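Local coordinates for peptide synthetase, module 7 (Actinoplanes teichomyceticus, PDB 4TX3), which probably serves, as a condensation-type domain of a non-ribosomal peptide synthetase, to recruit cytochrome P450 oxygenases to the carrier-bound peptide, at residues R37-R48 with L383-A394; L200-W208 with E333-P341. One frame throughout, in Å; residues are numbered along the deposited sequence.

Contact 1. Residues R37-R48 with L383-A394; sequences RGRHLSVALRLR and LRTSVEPTGVEA. With SO4 (sulfate ion), chain F.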
loop_
_atom_site.group_PDB
_atom_site.type_symbol
_atom_site.label_atom_id
_atom_site.label_comp_id
_atom_site.label_asym_id
_atom_site.label_seq_id
_atom_site.Cartn_x
_atom_site.Cartn_y
_atom_site.Cartn_z
ATOM N N ARG B 37 -33.213 -3.878 -3.309
ATOM C CA ARG B 37 -31.947 -3.127 -3.225
ATOM C C ARG B 37 -31.164 -3.429 -4.522
ATOM O O ARG B 37 -31.165 -4.566 -4.965
ATOM C CB ARG B 37 -31.174 -3.525 -1.965
ATOM C CG ARG B 37 -32.079 -3.706 -0.734
ATOM C CD ARG B 37 -31.281 -4.071 0.519
ATOM N NE ARG B 37 -30.309 -3.031 0.861
ATOM C CZ ARG B 37 -29.235 -3.203 1.637
ATOM N NH1 ARG B 37 -28.964 -4.393 2.171
ATOM N NH2 ARG B 37 -28.413 -2.182 1.863
ATOM N N GLY B 38 -30.435 -2.491 -5.124
ATOM C CA GLY B 38 -29.681 -1.458 -4.468
ATOM C C GLY B 38 -28.296 -2.080 -4.338
ATOM O O GLY B 38 -27.783 -2.202 -3.221
ATOM N N ARG B 39 -27.699 -2.520 -5.455
ATOM C CA ARG B 39 -26.368 -3.152 -5.390
ATOM C C ARG B 39 -25.270 -2.103 -5.388
ATOM O O ARG B 39 -24.682 -1.773 -6.434
ATOM C CB ARG B 39 -26.151 -4.123 -6.535
ATOM C CG ARG B 39 -26.758 -5.481 -6.291
ATOM C CD ARG B 39 -26.812 -6.257 -7.578
ATOM N NE ARG B 39 -27.173 -5.378 -8.693
ATOM C CZ ARG B 39 -27.220 -5.758 -9.972
ATOM N NH1 ARG B 39 -26.937 -7.018 -10.308
ATOM N NH2 ARG B 39 -27.550 -4.881 -10.920
ATOM N N HIS B 40 -25.005 -1.584 -4.190
ATOM C CA HIS B 40 -24.181 -0.405 -4.023
ATOM C C HIS B 40 -23.026 -0.649 -3.064
ATOM O O HIS B 40 -23.041 -1.560 -2.241
ATOM C CB HIS B 40 -25.023 0.762 -3.502
ATOM C CG HIS B 40 -26.259 1.036 -4.305
ATOM N ND1 HIS B 40 -27.357 1.680 -3.780
ATOM C CD2 HIS B 40 -26.560 0.781 -5.603
ATOM C CE1 HIS B 40 -28.288 1.794 -4.713
ATOM N NE2 HIS B 40 -27.831 1.257 -5.825
ATOM N N LEU B 41 -22.014 0.182 -3.191
ATOM C CA LEU B 41 -21.024 0.313 -2.152
ATOM C C LEU B 41 -21.225 1.695 -1.560
ATOM O O LEU B 41 -21.263 2.678 -2.299
ATOM C CB LEU B 41 -19.618 0.129 -2.709
ATOM C CG LEU B 41 -19.375 -1.303 -3.187
ATOM C CD1 LEU B 41 -18.234 -1.421 -4.196
ATOM C CD2 LEU B 41 -19.135 -2.199 -1.992
ATOM N N SER B 42 -21.398 1.756 -0.242
ATOM C CA SER B 42 -21.531 3.023 0.455
ATOM C C SER B 42 -20.469 3.204 1.541
ATOM O O SER B 42 -20.226 2.329 2.365
ATOM C CB SER B 42 -22.919 3.149 1.076
ATOM O OG SER B 42 -23.877 3.547 0.114
ATOM N N VAL B 43 -19.833 4.360 1.528
ATOM C CA VAL B 43 -18.913 4.715 2.577
ATOM C C VAL B 43 -19.321 6.087 3.087
ATOM O O VAL B 43 -19.728 6.940 2.303
ATOM C CB VAL B 43 -17.463 4.711 2.074
ATOM C CG1 VAL B 43 -16.511 5.329 3.119
ATOM C CG2 VAL B 43 -17.046 3.286 1.741
ATOM N N ALA B 44 -19.260 6.278 4.399
ATOM C CA ALA B 44 -19.457 7.590 4.994
ATOM C C ALA B 44 -18.258 7.986 5.883
ATOM O O ALA B 44 -17.797 7.199 6.693
ATOM C CB ALA B 44 -20.755 7.607 5.791
ATOM N N LEU B 45 -17.756 9.205 5.724
ATOM C CA LEU B 45 -16.693 9.718 6.587
ATOM C C LEU B 45 -17.182 10.815 7.500
ATOM O O LEU B 45 -17.838 11.755 7.042
ATOM C CB LEU B 45 -15.539 10.276 5.772
ATOM C CG LEU B 45 -14.905 9.307 4.804
ATOM C CD1 LEU B 45 -13.697 9.978 4.204
ATOM C CD2 LEU B 45 -14.538 8.012 5.515
ATOM N N ARG B 46 -16.847 10.710 8.785
ATOM C CA ARG B 46 -17.066 11.812 9.716
ATOM C C ARG B 46 -15.898 12.773 9.595
ATOM O O ARG B 46 -14.742 12.353 9.518
ATOM C CB ARG B 46 -17.214 11.314 11.152
ATOM C CG ARG B 46 -17.535 12.428 12.145
ATOM C CD ARG B 46 -17.931 11.887 13.501
ATOM N NE ARG B 46 -19.234 11.240 13.469
ATOM C CZ ARG B 46 -20.372 11.841 13.800
ATOM N NH1 ARG B 46 -20.361 13.108 14.197
ATOM N NH2 ARG B 46 -21.521 11.173 13.744
ATOM N N LEU B 47 -16.202 14.062 9.556
ATOM C CA LEU B 47 -15.177 15.079 9.359
ATOM C C LEU B 47 -15.289 16.147 10.458
ATOM O O LEU B 47 -16.295 16.865 10.542
ATOM C CB LEU B 47 -15.315 15.702 7.959
ATOM C CG LEU B 47 -15.506 14.773 6.737
ATOM C CD1 LEU B 47 -15.903 15.561 5.479
ATOM C CD2 LEU B 47 -14.266 13.932 6.460
ATOM N N ARG B 48 -14.262 16.240 11.304
ATOM C CA ARG B 48 -14.260 17.181 12.431
ATOM C C ARG B 48 -13.209 18.263 12.242
ATOM O O ARG B 48 -12.011 17.969 12.152
ATOM C CB ARG B 48 -14.012 16.447 13.745
ATOM C CG ARG B 48 -14.956 15.282 13.984
ATOM C CD ARG B 48 -14.487 14.410 15.140
ATOM N NE ARG B 48 -13.311 13.602 14.806
ATOM C CZ ARG B 48 -12.475 13.080 15.705
ATOM N NH1 ARG B 48 -12.676 13.289 17.006
ATOM N NH2 ARG B 48 -11.432 12.353 15.302
ATOM N N LEU B 383 -8.446 18.552 9.319
ATOM C CA LEU B 383 -9.613 17.735 9.666
ATOM C C LEU B 383 -9.235 16.416 10.325
ATOM O O LEU B 383 -8.295 15.745 9.904
ATOM C CB LEU B 383 -10.458 17.440 8.412
ATOM C CG LEU B 383 -11.205 18.605 7.757
ATOM C CD1 LEU B 383 -11.747 18.207 6.407
ATOM C CD2 LEU B 383 -12.328 19.073 8.665
ATOM N N ARG B 384 -9.972 16.040 11.360
ATOM C CA ARG B 384 -9.878 14.691 11.892
ATOM C C ARG B 384 -10.934 13.879 11.171
ATOM O O ARG B 384 -12.124 14.220 11.208
ATOM C CB ARG B 384 -10.106 14.655 13.402
ATOM C CG ARG B 384 -8.937 15.138 14.234
ATOM C CD ARG B 384 -9.432 15.952 15.440
ATOM N NE ARG B 384 -9.935 17.265 15.017
ATOM C CZ ARG B 384 -10.849 17.986 15.670
ATOM N NH1 ARG B 384 -11.379 17.547 16.817
ATOM N NH2 ARG B 384 -11.228 19.163 15.177
ATOM N N THR B 385 -10.512 12.813 10.506
ATOM C CA THR B 385 -11.446 12.029 9.713
ATOM C C THR B 385 -11.595 10.621 10.265
ATOM O O THR B 385 -10.677 10.090 10.863
ATOM C CB THR B 385 -10.997 11.973 8.255
ATOM O OG1 THR B 385 -9.826 11.159 8.147
ATOM C CG2 THR B 385 -10.672 13.369 7.766
ATOM N N SER B 386 -12.759 10.018 10.075
ATOM C CA SER B 386 -12.976 8.650 10.542
ATOM C C SER B 386 -14.128 8.012 9.780
ATOM O O SER B 386 -14.932 8.717 9.171
ATOM C CB SER B 386 -13.265 8.634 12.043
ATOM O OG SER B 386 -14.418 9.407 12.332
ATOM N N VAL B 387 -14.216 6.686 9.812
ATOM C CA VAL B 387 -15.288 6.003 9.107
ATOM C C VAL B 387 -16.562 5.974 9.936
ATOM O O VAL B 387 -16.604 5.429 11.040
ATOM C CB VAL B 387 -14.914 4.563 8.718
ATOM C CG1 VAL B 387 -16.085 3.906 8.000
ATOM C CG2 VAL B 387 -13.691 4.558 7.825
ATOM N N GLU B 388 -17.601 6.581 9.385
ATOM C CA GLU B 388 -18.909 6.572 9.991
ATOM C C GLU B 388 -19.589 5.266 9.616
ATOM O O GLU B 388 -19.727 4.952 8.426
ATOM C CB GLU B 388 -19.720 7.777 9.516
ATOM C CG GLU B 388 -21.131 7.848 10.089
ATOM C CD GLU B 388 -21.185 8.461 11.478
ATOM O OE1 GLU B 388 -22.271 8.382 12.098
ATOM O OE2 GLU B 388 -20.159 9.029 11.943
ATOM N N PRO B 389 -20.023 4.495 10.623
ATOM C CA PRO B 389 -20.616 3.177 10.346
ATOM C C PRO B 389 -21.866 3.255 9.469
ATOM O O PRO B 389 -22.793 3.991 9.795
ATOM C CB PRO B 389 -20.959 2.640 11.745
ATOM C CG PRO B 389 -20.992 3.827 12.629
ATOM C CD PRO B 389 -20.042 4.834 12.054
ATOM N N THR B 390 -21.878 2.520 8.357
ATOM C CA THR B 390 -23.090 2.383 7.543
ATOM C C THR B 390 -23.526 0.926 7.463
ATOM O O THR B 390 -22.807 0.031 7.907
ATOM C CB THR B 390 -22.905 2.930 6.113
ATOM O OG1 THR B 390 -21.643 2.498 5.602
ATOM C CG2 THR B 390 -22.955 4.450 6.100
ATOM N N GLY B 391 -24.701 0.702 6.876
ATOM C CA GLY B 391 -25.340 -0.600 6.890
ATOM C C GLY B 391 -24.684 -1.659 6.028
ATOM O O GLY B 391 -23.834 -1.361 5.191
ATOM N N VAL B 392 -25.095 -2.906 6.237
ATOM C CA VAL B 392 -24.604 -4.035 5.457
ATOM C C VAL B 392 -25.082 -3.930 4.005
ATOM O O VAL B 392 -26.247 -3.626 3.761
ATOM C CB VAL B 392 -25.068 -5.376 6.077
ATOM C CG1 VAL B 392 -26.559 -5.369 6.289
ATOM C CG2 VAL B 392 -24.667 -6.551 5.194
ATOM N N GLU B 393 -24.186 -4.173 3.047
ATOM C CA GLU B 393 -24.527 -4.040 1.621
ATOM C C GLU B 393 -25.529 -5.092 1.141
ATOM O O GLU B 393 -25.659 -6.158 1.741
ATOM C CB GLU B 393 -23.258 -4.110 0.751
ATOM C CG GLU B 393 -22.123 -3.171 1.190
ATOM C CD GLU B 393 -22.414 -1.664 0.999
ATOM O OE1 GLU B 393 -23.553 -1.279 0.617
ATOM O OE2 GLU B 393 -21.472 -0.858 1.224
ATOM N N ALA B 394 -26.239 -4.778 0.057
ATOM C CA ALA B 394 -27.151 -5.732 -0.567
ATOM C C ALA B 394 -26.409 -7.001 -0.979
ATOM O O ALA B 394 -25.259 -6.941 -1.420
ATOM C CB ALA B 394 -27.835 -5.108 -1.771
HETATM S S SO4 F . -29.686 -2.415 -9.225
HETATM O O1 SO4 F . -29.137 -1.880 -10.471
HETATM O O2 SO4 F . -30.565 -1.416 -8.622
HETATM O O3 SO4 F . -30.476 -3.621 -9.514
HETATM O O4 SO4 F . -28.580 -2.750 -8.319
HETATM O O HOH W 1 -25.627 -2.399 -1.131
HETATM O O HOH W 2 -23.848 -4.754 -2.897
HETATM O O HOH W 3 -19.421 3.903 5.999
#
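Arg37 turns its guanidinium end-on to Val392, so that NH1 and NH2 both donate to the one carbonyl, Arg37 NH2 lying 3.2 Å from Val392 O, which sits in the guanidinium plane. Ala394 covers one face of that group, and Glu112 gives Arg37 a second, ionic partner. Beside it, the Glu393 carboxylate takes the Ser42 backbone N-H where the two backbones no longer pair: Glu393 CG lies anti to the carbonyl carbon (chi1 -50°) and the chain bends at chi2, which carries OE2 to within 3.0 Å of Ser42 N in a nearly straight bond (176°). Glu393 OE1 meets a water that also binds His40 N and Ala394 N. Another water accepts from Ala44 N and donates to Glu388 O. Beyond it the backbones pair directly; Arg48 and Arg384 exchange two bonds, Arg48 N to Arg384 O being 2.9 Å. On the same sheet face, Arg46 NE meets Glu388 OE2 at 2.8 Å in a salt bridge, with the two planes 48° apart; Glu100 and Glu134 also grip Arg46. Arg48 CB lies over the Arg384 guanidinium, whose NE bonds a polar side chain of another protein chain. A strand from late in the chain thus edges the sheet of strand 40-49, a crossover consistent with the chloramphenicol acetyltransferase-like fold of condensation domains.

Contact 2. Residues L200-W208 with E333-P341; sequences LINDQITFW and EARQHLDVP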
loop_
_atom_site.group_PDB
_atom_site.type_symbol
_atom_site.label_atom_id
_atom_site.label_comp_id
_atom_site.label_asym_id
_atom_site.label_seq_id
_atom_site.Cartn_x
_atom_site.Cartn_y
_atom_site.Cartn_z
ATOM N N LEU B 200 -6.475 -18.320 -26.681
ATOM C CA LEU B 200 -6.507 -18.377 -25.228
ATOM C C LEU B 200 -7.922 -18.602 -24.688
ATOM O O LEU B 200 -8.179 -19.549 -23.946
ATOM C CB LEU B 200 -5.935 -17.082 -24.650
ATOM C CG LEU B 200 -6.001 -17.056 -23.130
ATOM C CD1 LEU B 200 -5.187 -18.222 -22.579
ATOM C CD2 LEU B 200 -5.481 -15.735 -22.597
ATOM N N ILE B 201 -8.834 -17.726 -25.083
ATOM C CA ILE B 201 -10.202 -17.786 -24.605
ATOM C C ILE B 201 -10.854 -19.162 -24.855
ATOM O O ILE B 201 -11.591 -19.648 -24.004
ATOM C CB ILE B 201 -11.047 -16.663 -25.245
ATOM C CG1 ILE B 201 -12.392 -16.522 -24.530
ATOM C CG2 ILE B 201 -11.214 -16.890 -26.706
ATOM C CD1 ILE B 201 -12.244 -16.154 -23.057
ATOM N N ASN B 202 -10.549 -19.806 -25.985
ATOM C CA ASN B 202 -11.130 -21.111 -26.288
ATOM C C ASN B 202 -10.613 -22.190 -25.350
ATOM O O ASN B 202 -11.378 -23.028 -24.869
ATOM C CB ASN B 202 -10.856 -21.508 -27.739
ATOM C CG ASN B 202 -11.890 -20.952 -28.689
ATOM O OD1 ASN B 202 -13.045 -20.761 -28.320
ATOM N ND2 ASN B 202 -11.477 -20.662 -29.908
ATOM N N ASP B 203 -9.312 -22.153 -25.082
ATOM C CA ASP B 203 -8.709 -23.040 -24.102
ATOM C C ASP B 203 -9.373 -22.901 -22.724
ATOM O O ASP B 203 -9.524 -23.885 -21.991
ATOM C CB ASP B 203 -7.217 -22.757 -23.984
ATOM C CG ASP B 203 -6.523 -23.706 -23.035
ATOM O OD1 ASP B 203 -6.717 -24.926 -23.194
ATOM O OD2 ASP B 203 -5.809 -23.242 -22.118
ATOM N N GLN B 204 -9.782 -21.684 -22.377
ATOM C CA GLN B 204 -10.335 -21.442 -21.041
ATOM C C GLN B 204 -11.830 -21.767 -21.007
ATOM O O GLN B 204 -12.346 -22.233 -19.989
ATOM C CB GLN B 204 -10.057 -19.992 -20.581
ATOM C CG GLN B 204 -8.588 -19.741 -20.246
ATOM C CD GLN B 204 -8.288 -18.344 -19.714
ATOM O OE1 GLN B 204 -9.187 -17.586 -19.358
ATOM N NE2 GLN B 204 -7.006 -18.008 -19.645
ATOM N N ILE B 205 -12.518 -21.560 -22.122
ATOM C CA ILE B 205 -13.930 -21.934 -22.203
ATOM C C ILE B 205 -14.057 -23.447 -22.057
ATOM O O ILE B 205 -14.962 -23.947 -21.402
ATOM C CB ILE B 205 -14.571 -21.453 -23.528
ATOM C CG1 ILE B 205 -14.953 -19.975 -23.419
ATOM C CG2 ILE B 205 -15.790 -22.278 -23.893
ATOM C CD1 ILE B 205 -15.242 -19.325 -24.755
ATOM N N THR B 206 -13.121 -24.168 -22.651
ATOM C CA THR B 206 -13.108 -25.618 -22.580
ATOM C C THR B 206 -12.875 -26.087 -21.152
ATOM O O THR B 206 -13.550 -27.008 -20.669
ATOM C CB THR B 206 -12.033 -26.187 -23.517
ATOM O OG1 THR B 206 -12.425 -25.926 -24.869
ATOM C CG2 THR B 206 -11.832 -27.684 -23.308
ATOM N N PHE B 207 -11.937 -25.438 -20.470
ATOM C CA PHE B 207 -11.694 -25.751 -19.070
ATOM C C PHE B 207 -12.950 -25.648 -18.201
ATOM O O PHE B 207 -13.247 -26.557 -17.432
ATOM C CB PHE B 207 -10.628 -24.844 -18.458
ATOM C CG PHE B 207 -10.496 -25.037 -16.980
ATOM C CD1 PHE B 207 -9.758 -26.087 -16.483
ATOM C CD2 PHE B 207 -11.168 -24.208 -16.091
ATOM C CE1 PHE B 207 -9.674 -26.301 -15.128
ATOM C CE2 PHE B 207 -11.080 -24.419 -14.732
ATOM C CZ PHE B 207 -10.331 -25.463 -14.248
ATOM N N TRP B 208 -13.673 -24.543 -18.299
ATOM C CA TRP B 208 -14.776 -24.323 -17.380
ATOM C C TRP B 208 -15.985 -25.178 -17.711
ATOM O O TRP B 208 -16.668 -25.654 -16.792
ATOM C CB TRP B 208 -15.168 -22.836 -17.338
ATOM C CG TRP B 208 -14.165 -22.035 -16.572
ATOM C CD1 TRP B 208 -13.239 -21.172 -17.082
ATOM C CD2 TRP B 208 -13.944 -22.068 -15.157
ATOM N NE1 TRP B 208 -12.466 -20.652 -16.071
ATOM C CE2 TRP B 208 -12.879 -21.181 -14.880
ATOM C CE3 TRP B 208 -14.550 -22.750 -14.100
ATOM C CZ2 TRP B 208 -12.404 -20.962 -13.589
ATOM C CZ3 TRP B 208 -14.074 -22.533 -12.810
ATOM C CH2 TRP B 208 -13.014 -21.647 -12.568
ATOM N N GLU B 333 -5.387 -25.549 -10.577
ATOM C CA GLU B 333 -5.761 -25.688 -11.982
ATOM C C GLU B 333 -6.675 -24.541 -12.470
ATOM O O GLU B 333 -6.443 -23.960 -13.536
ATOM C CB GLU B 333 -6.446 -27.043 -12.201
ATOM C CG GLU B 333 -6.320 -27.606 -13.611
ATOM C CD GLU B 333 -7.224 -28.824 -13.848
ATOM O OE1 GLU B 333 -7.967 -29.215 -12.912
ATOM O OE2 GLU B 333 -7.191 -29.382 -14.972
ATOM N N ALA B 334 -7.710 -24.216 -11.700
ATOM C CA ALA B 334 -8.657 -23.176 -12.110
ATOM C C ALA B 334 -7.996 -21.802 -12.167
ATOM O O ALA B 334 -8.303 -21.009 -13.050
ATOM C CB ALA B 334 -9.856 -23.145 -11.172
ATOM N N ARG B 335 -7.089 -21.549 -11.219
ATOM C CA ARG B 335 -6.273 -20.325 -11.111
ATOM C C ARG B 335 -5.710 -19.833 -12.438
ATOM O O ARG B 335 -5.496 -18.648 -12.635
ATOM C CB ARG B 335 -5.096 -20.577 -10.161
ATOM C CG ARG B 335 -4.692 -19.412 -9.304
ATOM C CD ARG B 335 -5.417 -19.438 -7.962
ATOM N NE ARG B 335 -5.309 -18.170 -7.236
ATOM C CZ ARG B 335 -5.986 -17.891 -6.127
ATOM N NH1 ARG B 335 -6.818 -18.783 -5.609
ATOM N NH2 ARG B 335 -5.835 -16.713 -5.534
ATOM N N GLN B 336 -5.460 -20.762 -13.347
ATOM C CA GLN B 336 -4.787 -20.440 -14.586
ATOM C C GLN B 336 -5.738 -20.033 -15.703
ATOM O O GLN B 336 -5.296 -19.633 -16.778
ATOM C CB GLN B 336 -3.955 -21.637 -15.022
ATOM C CG GLN B 336 -2.801 -21.928 -14.088
ATOM C CD GLN B 336 -2.111 -23.220 -14.427
ATOM O OE1 GLN B 336 -2.738 -24.157 -14.938
ATOM N NE2 GLN B 336 -0.805 -23.280 -14.167
ATOM N N HIS B 337 -7.040 -20.120 -15.452
ATOM C CA HIS B 337 -8.026 -19.851 -16.484
ATOM C C HIS B 337 -8.973 -18.725 -16.089
ATOM O O HIS B 337 -10.195 -18.873 -16.208
ATOM C CB HIS B 337 -8.809 -21.125 -16.781
ATOM C CG HIS B 337 -7.935 -22.319 -17.029
ATOM N ND1 HIS B 337 -7.443 -22.634 -18.279
ATOM C CD2 HIS B 337 -7.464 -23.269 -16.191
ATOM C CE1 HIS B 337 -6.705 -23.725 -18.197
ATOM N NE2 HIS B 337 -6.701 -24.132 -16.943
ATOM N N LEU B 338 -8.407 -17.601 -15.636
ATOM C CA LEU B 338 -9.206 -16.504 -15.079
ATOM C C LEU B 338 -9.472 -15.346 -16.038
ATOM O O LEU B 338 -10.124 -14.379 -15.663
ATOM C CB LEU B 338 -8.534 -15.955 -13.828
ATOM C CG LEU B 338 -8.440 -16.930 -12.661
ATOM C CD1 LEU B 338 -7.954 -16.194 -11.421
ATOM C CD2 LEU B 338 -9.799 -17.602 -12.433
ATOM N N ASP B 339 -8.978 -15.440 -17.268
ATOM C CA ASP B 339 -9.232 -14.410 -18.277
ATOM C C ASP B 339 -10.695 -14.414 -18.748
ATOM O O ASP B 339 -11.235 -13.364 -19.092
ATOM C CB ASP B 339 -8.280 -14.589 -19.470
ATOM C CG ASP B 339 -6.812 -14.446 -19.070
ATOM O OD1 ASP B 339 -6.334 -13.298 -18.957
ATOM O OD2 ASP B 339 -6.132 -15.476 -18.851
ATOM N N VAL B 340 -11.342 -15.578 -18.760
ATOM C CA VAL B 340 -12.785 -15.595 -18.965
ATOM C C VAL B 340 -13.453 -14.909 -17.802
ATOM O O VAL B 340 -13.215 -15.280 -16.649
ATOM C CB VAL B 340 -13.414 -17.000 -19.033
ATOM C CG1 VAL B 340 -14.715 -16.921 -19.788
ATOM C CG2 VAL B 340 -12.524 -17.971 -19.671
ATOM N N PRO B 341 -14.299 -13.918 -18.090
ATOM C CA PRO B 341 -15.081 -13.364 -16.985
ATOM C C PRO B 341 -16.025 -14.426 -16.461
ATOM O O PRO B 341 -16.581 -15.205 -17.240
ATOM C CB PRO B 341 -15.849 -12.198 -17.624
ATOM C CG PRO B 341 -15.176 -11.950 -18.921
ATOM C CD PRO B 341 -14.594 -13.258 -19.367
#
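Gln204, Phe207 and Trp208, on one side of helix 200-211, clasp the type I beta turn Ala334-His337 and the loop after it, where the chain leaves helix 320-334. His337 is packed closely from several directions. Its imidazole lies on the Phe207 ring as an offset stack, centroids 4.1 Å apart and planes only 8° from parallel. Phe207 CG is anti to the backbone N (chi1 173°), which swings the ring out over the turn, and His211 of the same helix also meets this ring. Gln204 CG meets the imidazole edge, near its plane. Next to the stack, Trp208 presents its indole edge to the turn: NE1 donates to His337 O at 2.9 Å, in the ring plane and almost straight (172°), while CH2 rests against Ala334 CB. Gln204 runs extended beyond CG, and its amide works at both ends. OE1 accepts from Val340 N at 3.0 Å, nearly along the C=O axis, and NE2 donates to Asp339 OD2 at 2.8 Å through the anti lone pair of that oxygen. The two bonds fix the amide's rotation, and Arg5 pairs with Asp339 OD1. One helical turn before Gln204, Ile201 CD1 meets Val340 CG2, which packs tightly on Gln204 CB at 3.3 Å, and Ile201 in turn rests on Leu190 and Leu191 of helix 180-191. The other flank is looser and faces solvent: exposed Glu333 brings its carboxylate only to the Phe207 edge, with CD 3.7 Å from CE1, and exposed Asp203 places OD2 near the His337 ring plane, 4.1 Å from CE1.

In the fold
From the N terminus, whose Arg5 reaches contact 2, the chain first lays down strand 40-49, then strands 96-97, 123-129 and 134-142 of the same sheet and helices 148-166 and 180-191 before reaching helix 200-211. The 124 residues between the two segments of contact 2, including strands 235-242, 281-288 and 306-313, form a loop closed when residues 333-341 return to that helix. Strand 383-388 then comes back to strand 40-49, so contact 1 closes a larger loop of 334 residues that encloses the smaller one. The contacts lie on opposite sides of the chain's centre, their own centres 36 Å apart: contact 1 completes a sheet edge, contact 2 ties a helix to a turn.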